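Long-range contacts in putative uncharacterized protein (Ustilago maydis, PDB 4GNX), which binds single-stranded DNA, probably as the large subunit of replication protein A, through a series of OB folds: residues Y4-L9 against L46-I52; Q161-L165 against A184-P188; G171-V175 against A245-Y250; T274-K279 against A351-M357. All coordinates share one frame; numbering follows the deposited sequence.

Contact 1. Residues Y4-L9 against L46-I52; sequences YPIEGL and LDDSGEI
Asp47 OD1 is gripped by three donors of its own turn, while the second carboxylate oxygen, OD2, is given over to Ile6. Ser49 OG donates to Asp47 OD1 at 2.6 Å on the syn side, Ser49 N comes from above the carboxylate plane, and Gly50 N meets the oxygen almost in line with its C-O bond. These bonds hold the carboxylate in a fixed rotation, and Asp47 OD2 then takes Ile6 N at 3.0 Å on its syn lone pair. Ser49 OG, having given its proton to Asp47, accepts Glu7 N at 3.1 Å in a nearly straight bond (171°). Two backbone N-H groups at the start of the 3-10 segment 6-8 are thereby satisfied. The turn is an Asx turn joining strands 39-46 and 51-57 of an OB fold, and residues 4-9 approach it from the loop that precedes strand 17-30. Gly50 suits its place, since its backbone angles would jam a CB against the preceding carbonyl oxygen and Glu7 CG lies close by. Beside the polar grip Ile6 divides its branches. With chi1 at -79°, CG1 and CD1 slide past the Asp47 carboxylate, CD1 lying 3.5 Å from Asp47 CG, whereas Ile6 CG2 turns to Ile52 CG2 at 3.7 Å. Leu9 CD1 reaches Ile52 CD1 at 4.2 Å, and Ile97 of strand 95-99 packs against both of these residues.

Contact 2. Residues Q161-L165 against A184-P188; sequences QKREL and AETFP
Gln161 lays its aliphatic part against Glu185, CG to CG at 3.5 Å, where strand 159-168 of the second OB fold passes the end of helix 181-185, the helix that follows strand 174-180 in this barrel. The glutamine bends at chi2 (80°), bringing OE1 to 3.3 Å from Glu185 OE2; both are acceptors, so they do not bond, and the amide and carboxylate planes stand 54° apart. Lys162 points away from the helix: its NZ forms a salt bridge with Glu164 OE2 and a weak bond to a thymine base of the DNA. Arg163 returns to the helix side. Extended through chi2 and bent at chi3, it brings the edge of its guanidinium to the helix end, where Arg163 NH1 makes weak bonds to Ala184 O (2.6 Å, but bent at 120°) and Glu185 O (3.5 Å), while Arg163 NE donates to Gly146 O. The small Ala184 lets the helix come close, its CB 4.1 Å from Arg163 N. Leu165 supplies the apolar end, beside Phe187, whose ring also makes an edge-to-face contact with Tyr145. Leu165 CD2 approaches that ring obliquely, 3.4 Å from Phe187 CE2.

Contact 3. Residues G171-V175 against A245-Y250; sequences GNRSV and AQFQPY
Arg173 and Tyr250 meet as a cation-pi pair, the guanidinium standing steeply over the face of the ring with their planes 75° apart. Arg173 CZ lies 4.7 Å from the Tyr250 ring centroid and 12° off its normal, and NE points down over the ring centre. The arginine starts out away from residues 245-250, but its length and the bend at chi3 (66°) carry its head back to them. Gln248 lies on one face of the guanidinium, with CB 3.4 Å above the plane and over its centre. At the edge of the guanidinium, Arg173 NH2 comes to 3.1 Å from Tyr250 CA. The tyrosine is held at its far end by OH to Ile124 O; Val175 CB packs obliquely near Tyr250 CD1, while Ser174 O lies at the edge of the ring, in its plane. Phe247, at the other end, turns the edge of its ring to Asn172, CD2 lying 3.7 Å from Asn172 CA. Between these aromatic contacts Ser174 doubles its hold on Gln248 O: the backbone N comes in the carbonyl plane at 2.7 Å, and Ser174 OG, 3.0 Å from Gln248 O, donates from above that plane. A small hydroxyl side chain fits this dual role. Gln248 N returns a weak bond to Asn172 O. What results is a linker without regular structure, leaving helix 229-242 for the third OB fold, laid beside strand 174-180 on the surface of the second.

Contact 4. Residues T274-K279 against A351-M357; sequences TIVQVK and ADATGQM
Ile275 N and Val276 N, at the first turn of helix 275-280, make the polar bonds with residues 351-357. Ile275 N donates to Asp352 OD2 at 3.3 Å in an almost straight line, from the syn side but 25° out of the carboxylate plane. Val276 N reaches Thr354 OG1 at 3.2 Å. The hydroxyl of Thr354 in turn donates to Asp352 OD1 at 2.6 Å, and Thr354 N reaches that oxygen from the same face of the carboxylate, closing an Asx turn. A carboxylate and a hydroxyl thus suit a helix start, whose N-H groups and dipole would probably favour negative charge. On the helix itself Thr274 is the N-cap: Thr274 N bonds Gln277 OE1, and Gln277 N returns a weak bond to Thr274 OG1, a capping box.

Apolar packing lies beside this. Ile275 CG2, anti to the backbone N, meets Met357 CB at 3.8 Å, while its CD1 passes alongside the Asp352 carboxylate. Val278 CG1 touches Met357 CE at 3.7 Å, the methionine bending at chi3 to bring its methyl there; Val276 CG1 lies across Thr354 CB. Gly355 avoids a CB that would jam against the preceding carbonyl. Asp352 also makes backbone hydrogen bonds to another chain, whose Leu9 packs on Ala351. Residues 351-357 are a hairpin turn between strands 341-352 and 355-362 of the third OB fold, covered by the short helix that precedes its first strand, 290-310.

How the contacts relate
Contacts 1 and 4 are built alike although their centres lie about 42 Å apart: in each, an Asx turn followed by glycine takes backbone N-H groups of a short helical piece ahead of an OB fold's first long strand, consistent with related domains in series. Contacts 2 and 3 both reach the sheet of the OB fold between them, through neighbouring strands 159-168 and 174-180; their centres are about 21 Å apart, their nearest atoms about 4 Å. Contact 2 comes closest to the bound DNA, at about 3 Å between nearest atoms, against about 7 Å for contact 4, 11 Å for contact 3 and 12 Å for contact 1.

Contact 1. Residues Y4-L9 against L46-I52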
loop_
_atom_site.group_PDB
_atom_site.type_symbol
_atom_site.label_atom_id
_atom_site.label_comp_id
_atom_site.label_asym_id
_atom_site.label_seq_id
_atom_site.Cartn_x
_atom_site.Cartn_y
_atom_site.Cartn_z
ATOM N N TYR C 4 19.528 28.849 16.972
ATOM C CA TYR C 4 18.185 28.650 16.431
ATOM C C TYR C 4 17.549 27.369 16.970
ATOM O O TYR C 4 18.253 26.370 17.152
ATOM C CB TYR C 4 18.255 28.537 14.899
ATOM C CG TYR C 4 18.233 29.846 14.145
ATOM C CD1 TYR C 4 17.211 30.120 13.217
ATOM C CD2 TYR C 4 19.228 30.815 14.353
ATOM C CE1 TYR C 4 17.182 31.323 12.518
ATOM C CE2 TYR C 4 19.206 32.020 13.666
ATOM C CZ TYR C 4 18.185 32.275 12.748
ATOM O OH TYR C 4 18.174 33.478 12.063
ATOM N N PRO C 5 16.215 27.386 17.207
ATOM C CA PRO C 5 15.459 26.140 17.317
ATOM C C PRO C 5 15.497 25.454 15.972
ATOM O O PRO C 5 15.621 26.143 14.951
ATOM C CB PRO C 5 14.034 26.618 17.573
ATOM C CG PRO C 5 13.976 27.976 16.964
ATOM C CD PRO C 5 15.325 28.559 17.279
ATOM N N ILE C 6 15.401 24.123 15.965
ATOM C CA ILE C 6 15.389 23.332 14.717
ATOM C C ILE C 6 14.245 23.735 13.782
ATOM O O ILE C 6 14.456 23.923 12.581
ATOM C CB ILE C 6 15.346 21.827 15.009
ATOM C CG1 ILE C 6 16.751 21.363 15.375
ATOM C CG2 ILE C 6 14.842 21.049 13.796
ATOM C CD1 ILE C 6 16.809 20.016 16.052
ATOM N N GLU C 7 13.046 23.885 14.344
ATOM C CA GLU C 7 11.874 24.312 13.593
ATOM C C GLU C 7 12.031 25.676 12.926
ATOM O O GLU C 7 11.253 26.052 12.051
ATOM C CB GLU C 7 10.671 24.303 14.506
ATOM C CG GLU C 7 9.998 22.965 14.470
ATOM C CD GLU C 7 9.337 22.731 13.125
ATOM O OE1 GLU C 7 8.434 23.542 12.779
ATOM O OE2 GLU C 7 9.723 21.752 12.420
ATOM N N GLY C 8 13.056 26.399 13.351
ATOM C CA GLY C 8 13.350 27.697 12.826
ATOM C C GLY C 8 14.158 27.685 11.557
ATOM O O GLY C 8 14.210 28.690 10.881
ATOM N N LEU C 9 14.772 26.561 11.220
ATOM C CA LEU C 9 15.685 26.461 10.073
ATOM C C LEU C 9 15.040 26.486 8.695
ATOM O O LEU C 9 13.962 25.932 8.482
ATOM C CB LEU C 9 16.492 25.180 10.172
ATOM C CG LEU C 9 17.241 24.897 11.480
ATOM C CD1 LEU C 9 17.654 23.415 11.505
ATOM C CD2 LEU C 9 18.414 25.855 11.675
ATOM N N LEU C 46 17.244 16.079 17.512
ATOM C CA LEU C 46 16.075 16.457 18.287
ATOM C C LEU C 46 16.341 17.635 19.227
ATOM O O LEU C 46 17.393 17.703 19.874
ATOM C CB LEU C 46 15.624 15.262 19.129
ATOM C CG LEU C 46 14.628 15.550 20.259
ATOM C CD1 LEU C 46 13.205 15.631 19.707
ATOM C CD2 LEU C 46 14.755 14.509 21.363
ATOM N N ASP C 47 15.377 18.550 19.303
ATOM C CA ASP C 47 15.341 19.536 20.377
ATOM C C ASP C 47 13.899 19.866 20.795
ATOM O O ASP C 47 12.950 19.208 20.347
ATOM C CB ASP C 47 16.173 20.795 20.036
ATOM C CG ASP C 47 15.559 21.660 18.926
ATOM O OD1 ASP C 47 14.374 21.498 18.575
ATOM O OD2 ASP C 47 16.278 22.534 18.402
ATOM N N ASP C 48 13.756 20.874 21.660
ATOM C CA ASP C 48 12.458 21.397 22.114
ATOM C C ASP C 48 11.496 21.664 20.969
ATOM O O ASP C 48 10.301 21.412 21.095
ATOM C CB ASP C 48 12.640 22.714 22.868
ATOM C CG ASP C 48 14.020 22.853 23.490
ATOM O OD1 ASP C 48 15.007 22.312 22.923
ATOM O OD2 ASP C 48 14.117 23.525 24.548
ATOM N N SER C 49 12.020 22.182 19.861
ATOM C CA SER C 49 11.171 22.597 18.758
ATOM C C SER C 49 10.806 21.454 17.827
ATOM O O SER C 49 9.751 21.494 17.195
ATOM C CB SER C 49 11.793 23.763 17.985
ATOM O OG SER C 49 13.048 23.412 17.440
ATOM N N GLY C 50 11.656 20.435 17.748
ATOM C CA GLY C 50 11.374 19.313 16.875
ATOM C C GLY C 50 12.574 18.536 16.398
ATOM O O GLY C 50 13.648 18.589 17.003
ATOM N N GLU C 51 12.379 17.809 15.306
ATOM C CA GLU C 51 13.379 16.893 14.794
ATOM C C GLU C 51 13.861 17.281 13.396
ATOM O O GLU C 51 13.128 17.910 12.628
ATOM C CB GLU C 51 12.836 15.467 14.793
ATOM C CG GLU C 51 12.607 14.898 16.188
ATOM C CD GLU C 51 11.891 13.547 16.193
ATOM O OE1 GLU C 51 10.634 13.536 16.142
ATOM O OE2 GLU C 51 12.583 12.497 16.269
ATOM N N ILE C 52 15.100 16.918 13.070
ATOM C CA ILE C 52 15.578 17.083 11.708
ATOM C C ILE C 52 16.631 16.039 11.386
ATOM O O ILE C 52 17.386 15.613 12.270
ATOM C CB ILE C 52 16.111 18.516 11.430
ATOM C CG1 ILE C 52 16.413 18.700 9.939
ATOM C CG2 ILE C 52 17.350 18.819 12.263
ATOM C CD1 ILE C 52 16.127 20.077 9.387
#

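Contact 2. Residues Q161-L165 against A184-P188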
loop_
_atom_site.group_PDB
_atom_site.type_symbol
_atom_site.label_atom_id
_atom_site.label_comp_id
_atom_site.label_asym_id
_atom_site.label_seq_id
_atom_site.Cartn_x
_atom_site.Cartn_y
_atom_site.Cartn_z
ATOM N N GLN C 161 24.332 -8.409 6.641
ATOM C CA GLN C 161 24.610 -8.954 7.978
ATOM C C GLN C 161 23.360 -8.935 8.851
ATOM O O GLN C 161 22.630 -7.947 8.880
ATOM C CB GLN C 161 25.741 -8.188 8.681
ATOM C CG GLN C 161 27.143 -8.719 8.404
ATOM C CD GLN C 161 27.716 -8.258 7.068
ATOM O OE1 GLN C 161 27.397 -7.170 6.571
ATOM N NE2 GLN C 161 28.578 -9.086 6.483
ATOM N N LYS C 162 23.141 -10.021 9.585
ATOM C CA LYS C 162 21.919 -10.197 10.353
ATOM C C LYS C 162 22.224 -10.931 11.654
ATOM O O LYS C 162 23.081 -11.804 11.669
ATOM C CB LYS C 162 20.933 -11.008 9.515
ATOM C CG LYS C 162 19.515 -10.986 10.028
ATOM C CD LYS C 162 18.804 -12.300 9.781
ATOM C CE LYS C 162 17.766 -12.510 10.867
ATOM N NZ LYS C 162 16.944 -13.720 10.624
ATOM N N ARG C 163 21.539 -10.576 12.738
ATOM C CA ARG C 163 21.621 -11.355 13.978
ATOM C C ARG C 163 20.333 -11.263 14.799
ATOM O O ARG C 163 19.625 -10.262 14.739
ATOM C CB ARG C 163 22.848 -10.964 14.814
ATOM C CG ARG C 163 22.849 -11.548 16.218
ATOM C CD ARG C 163 24.118 -11.228 16.988
ATOM N NE ARG C 163 25.159 -12.210 16.695
ATOM C CZ ARG C 163 26.353 -11.912 16.204
ATOM N NH1 ARG C 163 26.679 -10.644 15.970
ATOM N NH2 ARG C 163 27.223 -12.883 15.960
ATOM N N GLU C 164 20.046 -12.317 15.563
ATOM C CA GLU C 164 18.807 -12.412 16.327
ATOM C C GLU C 164 19.028 -12.480 17.824
ATOM O O GLU C 164 19.875 -13.230 18.296
ATOM C CB GLU C 164 17.985 -13.610 15.865
ATOM C CG GLU C 164 17.295 -13.342 14.542
ATOM C CD GLU C 164 16.126 -14.259 14.283
ATOM O OE1 GLU C 164 15.812 -15.102 15.152
ATOM O OE2 GLU C 164 15.511 -14.125 13.202
ATOM N N LEU C 165 18.247 -11.692 18.556
ATOM C CA LEU C 165 18.282 -11.663 20.010
ATOM C C LEU C 165 16.963 -12.174 20.551
ATOM O O LEU C 165 15.918 -11.972 19.936
ATOM C CB LEU C 165 18.475 -10.233 20.530
ATOM C CG LEU C 165 19.256 -9.162 19.761
ATOM C CD1 LEU C 165 19.137 -7.840 20.489
ATOM C CD2 LEU C 165 20.716 -9.533 19.573
ATOM N N ALA C 184 24.847 -5.382 13.978
ATOM C CA ALA C 184 24.739 -6.832 14.087
ATOM C C ALA C 184 26.101 -7.449 14.356
ATOM O O ALA C 184 26.288 -8.107 15.377
ATOM C CB ALA C 184 24.116 -7.430 12.832
ATOM N N GLU C 185 27.046 -7.231 13.446
ATOM C CA GLU C 185 28.408 -7.734 13.614
ATOM C C GLU C 185 28.987 -7.432 14.991
ATOM O O GLU C 185 29.278 -8.344 15.763
ATOM C CB GLU C 185 29.330 -7.155 12.544
ATOM C CG GLU C 185 28.821 -7.341 11.129
ATOM C CD GLU C 185 29.729 -6.700 10.100
ATOM O OE1 GLU C 185 30.965 -6.743 10.295
ATOM O OE2 GLU C 185 29.205 -6.154 9.102
ATOM N N THR C 186 29.111 -6.144 15.292
ATOM C CA THR C 186 29.828 -5.662 16.468
ATOM C C THR C 186 29.124 -5.961 17.783
ATOM O O THR C 186 29.555 -5.498 18.838
ATOM C CB THR C 186 30.059 -4.139 16.387
ATOM O OG1 THR C 186 28.810 -3.482 16.136
ATOM C CG2 THR C 186 31.053 -3.797 15.278
ATOM N N PHE C 187 28.053 -6.741 17.725
ATOM C CA PHE C 187 27.191 -6.898 18.892
ATOM C C PHE C 187 27.886 -7.423 20.151
ATOM O O PHE C 187 27.708 -6.843 21.230
ATOM C CB PHE C 187 25.942 -7.725 18.584
ATOM C CG PHE C 187 24.960 -7.769 19.722
ATOM C CD1 PHE C 187 24.459 -6.589 20.272
ATOM C CD2 PHE C 187 24.539 -8.984 20.250
ATOM C CE1 PHE C 187 23.552 -6.625 21.318
ATOM C CE2 PHE C 187 23.635 -9.026 21.304
ATOM C CZ PHE C 187 23.138 -7.847 21.835
ATOM N N PRO C 188 28.662 -8.519 20.030
ATOM C CA PRO C 188 29.353 -9.001 21.236
ATOM C C PRO C 188 30.528 -8.127 21.725
ATOM O O PRO C 188 30.992 -8.319 22.841
ATOM C CB PRO C 188 29.805 -10.415 20.861
ATOM C CG PRO C 188 29.702 -10.506 19.378
ATOM C CD PRO C 188 28.713 -9.490 18.917
#

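Contact 3. Residues G171-V175 against A245-Y250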
loop_
_atom_site.group_PDB
_atom_site.type_symbol
_atom_site.label_atom_id
_atom_site.label_comp_id
_atom_site.label_asym_id
_atom_site.label_seq_id
_atom_site.Cartn_x
_atom_site.Cartn_y
_atom_site.Cartn_z
ATOM N N GLY C 171 6.078 -10.560 31.602
ATOM C CA GLY C 171 4.985 -11.269 30.949
ATOM C C GLY C 171 5.248 -12.752 30.764
ATOM O O GLY C 171 4.328 -13.503 30.439
ATOM N N ASN C 172 6.500 -13.166 30.988
ATOM C CA ASN C 172 6.960 -14.554 30.795
ATOM C C ASN C 172 6.901 -15.021 29.341
ATOM O O ASN C 172 6.854 -16.225 29.065
ATOM C CB ASN C 172 6.217 -15.542 31.712
ATOM C CG ASN C 172 6.809 -15.614 33.107
ATOM O OD1 ASN C 172 7.196 -14.599 33.681
ATOM N ND2 ASN C 172 6.872 -16.822 33.666
ATOM N N ARG C 173 6.899 -14.059 28.419
ATOM C CA ARG C 173 6.889 -14.354 26.993
ATOM C C ARG C 173 8.161 -13.806 26.362
ATOM O O ARG C 173 8.616 -12.712 26.714
ATOM C CB ARG C 173 5.647 -13.767 26.319
ATOM C CG ARG C 173 4.337 -14.408 26.757
ATOM C CD ARG C 173 3.243 -14.286 25.705
ATOM N NE ARG C 173 3.565 -15.044 24.494
ATOM C CZ ARG C 173 3.166 -16.288 24.247
ATOM N NH1 ARG C 173 2.411 -16.938 25.125
ATOM N NH2 ARG C 173 3.523 -16.884 23.118
ATOM N N SER C 174 8.736 -14.588 25.450
ATOM C CA SER C 174 9.949 -14.198 24.740
ATOM C C SER C 174 9.655 -13.919 23.272
ATOM O O SER C 174 8.754 -14.528 22.686
ATOM C CB SER C 174 11.025 -15.274 24.868
ATOM O OG SER C 174 10.824 -16.318 23.932
ATOM N N VAL C 175 10.422 -12.996 22.692
ATOM C CA VAL C 175 10.229 -12.567 21.306
ATOM C C VAL C 175 11.580 -12.410 20.606
ATOM O O VAL C 175 12.562 -12.017 21.230
ATOM C CB VAL C 175 9.396 -11.261 21.223
ATOM C CG1 VAL C 175 10.194 -10.056 21.714
ATOM C CG2 VAL C 175 8.888 -11.030 19.805
ATOM N N ALA C 245 12.120 -19.214 36.247
ATOM C CA ALA C 245 10.961 -19.747 35.520
ATOM C C ALA C 245 11.246 -19.879 34.026
ATOM O O ALA C 245 12.273 -19.406 33.535
ATOM C CB ALA C 245 9.727 -18.881 35.760
ATOM N N GLN C 246 10.328 -20.523 33.310
ATOM C CA GLN C 246 10.479 -20.728 31.868
ATOM C C GLN C 246 9.525 -19.839 31.069
ATOM O O GLN C 246 8.570 -19.289 31.625
ATOM C CB GLN C 246 10.288 -22.206 31.521
ATOM C CG GLN C 246 11.364 -23.111 32.104
ATOM C CD GLN C 246 11.123 -24.579 31.820
ATOM O OE1 GLN C 246 10.356 -24.939 30.925
ATOM N NE2 GLN C 246 11.784 -25.439 32.582
ATOM N N PHE C 247 9.776 -19.711 29.766
ATOM C CA PHE C 247 9.106 -18.696 28.950
ATOM C C PHE C 247 8.355 -19.219 27.720
ATOM O O PHE C 247 8.289 -20.424 27.493
ATOM C CB PHE C 247 10.113 -17.612 28.556
ATOM C CG PHE C 247 10.863 -17.031 29.723
ATOM C CD1 PHE C 247 12.230 -17.254 29.872
ATOM C CD2 PHE C 247 10.198 -16.273 30.690
ATOM C CE1 PHE C 247 12.922 -16.723 30.952
ATOM C CE2 PHE C 247 10.883 -15.742 31.774
ATOM C CZ PHE C 247 12.248 -15.966 31.904
ATOM N N GLN C 248 7.793 -18.293 26.939
ATOM C CA GLN C 248 6.964 -18.605 25.764
ATOM C C GLN C 248 7.532 -18.041 24.454
ATOM O O GLN C 248 7.892 -16.870 24.392
ATOM C CB GLN C 248 5.546 -18.076 25.978
ATOM C CG GLN C 248 4.638 -19.017 26.761
ATOM C CD GLN C 248 3.723 -19.842 25.869
ATOM O OE1 GLN C 248 4.052 -20.147 24.720
ATOM N NE2 GLN C 248 2.560 -20.202 26.397
ATOM N N PRO C 249 7.590 -18.871 23.396
ATOM C CA PRO C 249 8.278 -18.484 22.169
ATOM C C PRO C 249 7.491 -17.546 21.237
ATOM O O PRO C 249 8.103 -16.861 20.410
ATOM C CB PRO C 249 8.530 -19.826 21.481
ATOM C CG PRO C 249 7.397 -20.687 21.921
ATOM C CD PRO C 249 7.020 -20.231 23.303
ATOM N N TYR C 250 6.162 -17.528 21.365
ATOM C CA TYR C 250 5.261 -16.721 20.506
ATOM C C TYR C 250 4.812 -17.447 19.205
ATOM O O TYR C 250 3.660 -17.303 18.771
ATOM C CB TYR C 250 5.856 -15.322 20.196
ATOM C CG TYR C 250 5.009 -14.139 20.658
ATOM C CD1 TYR C 250 5.523 -13.191 21.547
ATOM C CD2 TYR C 250 3.696 -13.968 20.205
ATOM C CE1 TYR C 250 4.752 -12.112 21.976
ATOM C CE2 TYR C 250 2.916 -12.892 20.626
ATOM C CZ TYR C 250 3.444 -11.966 21.513
ATOM O OH TYR C 250 2.667 -10.900 21.930
#

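Contact 4. Residues T274-K279 against A351-M357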
loop_
_atom_site.group_PDB
_atom_site.type_symbol
_atom_site.label_atom_id
_atom_site.label_comp_id
_atom_site.label_asym_id
_atom_site.label_seq_id
_atom_site.Cartn_x
_atom_site.Cartn_y
_atom_site.Cartn_z
ATOM N N THR C 274 4.761 -6.480 -5.767
ATOM C CA THR C 274 4.097 -6.278 -7.044
ATOM C C THR C 274 4.468 -7.454 -7.956
ATOM O O THR C 274 5.452 -8.160 -7.711
ATOM C CB THR C 274 4.473 -4.934 -7.698
ATOM O OG1 THR C 274 5.826 -4.996 -8.185
ATOM C CG2 THR C 274 4.332 -3.808 -6.688
ATOM N N ILE C 275 3.681 -7.659 -9.002
ATOM C CA ILE C 275 3.905 -8.754 -9.932
ATOM C C ILE C 275 5.329 -8.708 -10.531
ATOM O O ILE C 275 5.984 -9.757 -10.736
ATOM C CB ILE C 275 2.828 -8.744 -11.030
ATOM C CG1 ILE C 275 1.457 -9.056 -10.421
ATOM C CG2 ILE C 275 3.190 -9.690 -12.165
ATOM C CD1 ILE C 275 0.283 -8.693 -11.305
ATOM N N VAL C 276 5.828 -7.503 -10.794
ATOM C CA VAL C 276 7.164 -7.414 -11.327
ATOM C C VAL C 276 8.171 -7.893 -10.279
ATOM O O VAL C 276 9.118 -8.608 -10.617
ATOM C CB VAL C 276 7.506 -6.020 -11.868
ATOM C CG1 VAL C 276 7.607 -4.991 -10.753
ATOM C CG2 VAL C 276 8.804 -6.083 -12.650
ATOM N N GLN C 277 7.940 -7.529 -9.014
ATOM C CA GLN C 277 8.838 -7.938 -7.932
ATOM C C GLN C 277 8.852 -9.450 -7.795
ATOM O O GLN C 277 9.922 -10.053 -7.742
ATOM C CB GLN C 277 8.459 -7.294 -6.611
ATOM C CG GLN C 277 8.764 -5.815 -6.572
ATOM C CD GLN C 277 8.269 -5.157 -5.314
ATOM O OE1 GLN C 277 7.142 -5.383 -4.875
ATOM N NE2 GLN C 277 9.110 -4.325 -4.727
ATOM N N VAL C 278 7.668 -10.059 -7.789
ATOM C CA VAL C 278 7.550 -11.502 -7.666
ATOM C C VAL C 278 8.388 -12.222 -8.704
ATOM O O VAL C 278 9.168 -13.106 -8.339
ATOM C CB VAL C 278 6.090 -11.976 -7.750
ATOM C CG1 VAL C 278 6.013 -13.501 -7.679
ATOM C CG2 VAL C 278 5.269 -11.345 -6.628
ATOM N N LYS C 279 8.259 -11.832 -9.976
ATOM C CA LYS C 279 9.061 -12.417 -11.063
ATOM C C LYS C 279 10.552 -12.048 -11.017
ATOM O O LYS C 279 11.398 -12.917 -11.193
ATOM C CB LYS C 279 8.472 -12.054 -12.417
ATOM C CG LYS C 279 7.088 -12.622 -12.670
ATOM C CD LYS C 279 6.273 -11.629 -13.477
ATOM C CE LYS C 279 5.084 -12.266 -14.172
ATOM N NZ LYS C 279 5.521 -13.182 -15.255
ATOM N N ALA C 351 -3.631 -8.855 -13.099
ATOM C CA ALA C 351 -2.711 -7.791 -13.508
ATOM C C ALA C 351 -2.674 -6.658 -12.507
ATOM O O ALA C 351 -3.618 -6.455 -11.758
ATOM C CB ALA C 351 -3.099 -7.256 -14.867
ATOM N N ASP C 352 -1.553 -5.952 -12.481
ATOM C CA ASP C 352 -1.444 -4.660 -11.813
ATOM C C ASP C 352 -0.683 -3.732 -12.753
ATOM O O ASP C 352 -0.622 -4.004 -13.959
ATOM C CB ASP C 352 -0.785 -4.786 -10.436
ATOM C CG ASP C 352 0.698 -5.256 -10.486
ATOM O OD1 ASP C 352 1.289 -5.416 -11.595
ATOM O OD2 ASP C 352 1.275 -5.461 -9.369
ATOM N N ALA C 353 -0.088 -2.659 -12.230
ATOM C CA ALA C 353 0.618 -1.700 -13.097
ATOM C C ALA C 353 2.022 -2.144 -13.495
ATOM O O ALA C 353 2.661 -1.507 -14.341
ATOM C CB ALA C 353 0.654 -0.323 -12.478
ATOM N N THR C 354 2.499 -3.239 -12.910
ATOM C CA THR C 354 3.863 -3.717 -13.145
ATOM C C THR C 354 3.901 -4.959 -14.031
ATOM O O THR C 354 4.962 -5.395 -14.455
ATOM C CB THR C 354 4.573 -4.017 -11.814
ATOM O OG1 THR C 354 3.850 -5.025 -11.084
ATOM C CG2 THR C 354 4.683 -2.739 -10.953
ATOM N N GLY C 355 2.739 -5.531 -14.313
ATOM C CA GLY C 355 2.680 -6.774 -15.074
ATOM C C GLY C 355 1.435 -7.627 -14.891
ATOM O O GLY C 355 0.451 -7.235 -14.243
ATOM N N GLN C 356 1.476 -8.807 -15.473
ATOM C CA GLN C 356 0.338 -9.698 -15.452
ATOM C C GLN C 356 0.817 -11.100 -15.015
ATOM O O GLN C 356 1.937 -11.504 -15.299
ATOM C CB GLN C 356 -0.369 -9.623 -16.819
ATOM C CG GLN C 356 -0.610 -10.929 -17.559
ATOM C CD GLN C 356 0.664 -11.565 -18.068
ATOM O OE1 GLN C 356 1.437 -10.936 -18.799
ATOM N NE2 GLN C 356 0.894 -12.824 -17.675
ATOM N N MET C 357 -0.012 -11.828 -14.297
ATOM C CA MET C 357 0.429 -13.098 -13.746
ATOM C C MET C 357 -0.701 -14.105 -13.576
ATOM O O MET C 357 -1.814 -13.746 -13.190
ATOM C CB MET C 357 1.109 -12.832 -12.405
ATOM C CG MET C 357 1.069 -13.965 -11.396
ATOM S SD MET C 357 1.200 -13.295 -9.733
ATOM C CE MET C 357 2.952 -12.913 -9.710
#